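Side-chain contact in receptor-like protein kinase ANXUR1 (PDB 6FIG), which probably acts at the cell surface as a malectin-like receptor kinase in plant reproduction, phosphorylating proteins on serine or threonine: residues L227-S230 with N231-I235. Sequence-based numbering, arbitrary orientation.
Sequences LQAS and NNFRI
The phenyl ring of F233 meets A229 and S230 obliquely, while CD1 of I235, two residues further on, lies at the ring's edge and in its plane. From A229 the methyl carbon CB does the touching: it sits 3.8 Å from F233 CB and 3.9 Å from F233 CG, so the contact falls at the root of the ring, and the far end of the ring leads away. F289 packs against both A229 and F233, so the three side chains form a small apolar cluster. With CG of F233 anti to its backbone N (chi1 -171°), the ring lies beside the residue's own carbonyl carbon and its root is carried towards A229. On the side of S230, the hydroxyl OG comes within 3.8 Å of F233 CB and loosely approaches CD1, a van der Waals approach and not a hydrogen bond.

The backbone closes the turn: F233 N donates to S230 O at 3.1 Å, with an N-H...O angle of 155°. The donor stands well above the carbonyl plane, 48° out of it, so the bond does not follow a lone pair. N231 and N232 occupy the two corners, and N232 carries the positive phi characteristic of the third position of a type II turn. The side chains of N231 and N232 set off away from L227-S230, although N231 CB still rests against S230 C, and both residues are exposed. This is a type II beta turn from S230 to F233, which bends the chain at the surface as it leaves strand 225-228 of the malectin-like domain; the side chain of A229 lies about 9 Å from a bound calcium ion.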
# COMPACT_ATOMS: atom_id res chain seq x y z
N LEU A 227 -21.53 -20.80 3.21
CA LEU A 227 -21.83 -20.58 1.82
C LEU A 227 -20.68 -19.83 1.17
O LEU A 227 -20.03 -18.99 1.80
CB LEU A 227 -23.10 -19.73 1.67
CG LEU A 227 -24.37 -20.20 2.40
CD1 LEU A 227 -25.42 -19.09 2.38
CD2 LEU A 227 -24.90 -21.48 1.78
N GLN A 228 -20.45 -20.10 -0.11
CA GLN A 228 -19.47 -19.37 -0.89
C GLN A 228 -20.06 -18.97 -2.23
O GLN A 228 -20.76 -19.78 -2.88
CB GLN A 228 -18.23 -20.22 -1.10
CG GLN A 228 -17.04 -19.43 -1.61
CD GLN A 228 -15.76 -20.22 -1.46
OE1 GLN A 228 -15.68 -21.37 -1.90
NE2 GLN A 228 -14.77 -19.61 -0.84
N ALA A 229 -19.77 -17.75 -2.65
CA ALA A 229 -20.25 -17.25 -3.93
C ALA A 229 -19.57 -18.03 -5.03
O ALA A 229 -18.49 -18.58 -4.84
CB ALA A 229 -19.96 -15.78 -4.08
N SER A 230 -20.23 -18.06 -6.18
CA SER A 230 -19.73 -18.80 -7.33
C SER A 230 -18.42 -18.19 -7.81
O SER A 230 -18.10 -17.04 -7.48
CB SER A 230 -20.76 -18.79 -8.47
OG SER A 230 -20.95 -17.46 -8.93
N ASN A 231 -17.68 -18.97 -8.57
CA ASN A 231 -16.46 -18.49 -9.22
C ASN A 231 -16.81 -17.28 -10.09
O ASN A 231 -17.82 -17.29 -10.79
CB ASN A 231 -15.85 -19.60 -10.10
CG ASN A 231 -15.34 -20.78 -9.29
OD1 ASN A 231 -15.07 -20.66 -8.10
ND2 ASN A 231 -15.20 -21.94 -9.95
N ASN A 232 -15.99 -16.24 -10.01
CA ASN A 232 -16.18 -15.00 -10.77
C ASN A 232 -17.43 -14.20 -10.40
O ASN A 232 -17.85 -13.34 -11.17
CB ASN A 232 -16.15 -15.26 -12.29
CG ASN A 232 -14.91 -16.01 -12.75
OD1 ASN A 232 -13.80 -15.77 -12.25
ND2 ASN A 232 -15.09 -16.91 -13.71
N PHE A 233 -18.04 -14.48 -9.24
CA PHE A 233 -19.10 -13.62 -8.73
C PHE A 233 -18.47 -12.27 -8.37
O PHE A 233 -17.43 -12.25 -7.72
CB PHE A 233 -19.76 -14.21 -7.48
CG PHE A 233 -20.99 -13.47 -7.05
CD1 PHE A 233 -22.21 -13.71 -7.66
CD2 PHE A 233 -20.92 -12.50 -6.07
CE1 PHE A 233 -23.34 -13.02 -7.28
CE2 PHE A 233 -22.05 -11.81 -5.68
CZ PHE A 233 -23.26 -12.06 -6.30
N ARG A 234 -19.10 -11.16 -8.79
CA ARG A 234 -18.57 -9.83 -8.54
C ARG A 234 -19.38 -9.15 -7.44
O ARG A 234 -20.62 -9.22 -7.43
CB ARG A 234 -18.53 -8.94 -9.81
CG ARG A 234 -17.68 -7.68 -9.61
CD ARG A 234 -17.55 -6.78 -10.84
NE ARG A 234 -17.11 -5.42 -10.46
CZ ARG A 234 -15.87 -5.05 -10.12
NH1 ARG A 234 -14.87 -5.93 -10.10
NH2 ARG A 234 -15.61 -3.78 -9.79
N ILE A 235 -18.66 -8.55 -6.50
CA ILE A 235 -19.25 -7.73 -5.46
C ILE A 235 -19.36 -6.33 -6.04
O ILE A 235 -18.36 -5.71 -6.41
CB ILE A 235 -18.39 -7.72 -4.18
CG1 ILE A 235 -18.15 -9.16 -3.66
CG2 ILE A 235 -19.05 -6.84 -3.11
CD1 ILE A 235 -19.41 -9.98 -3.39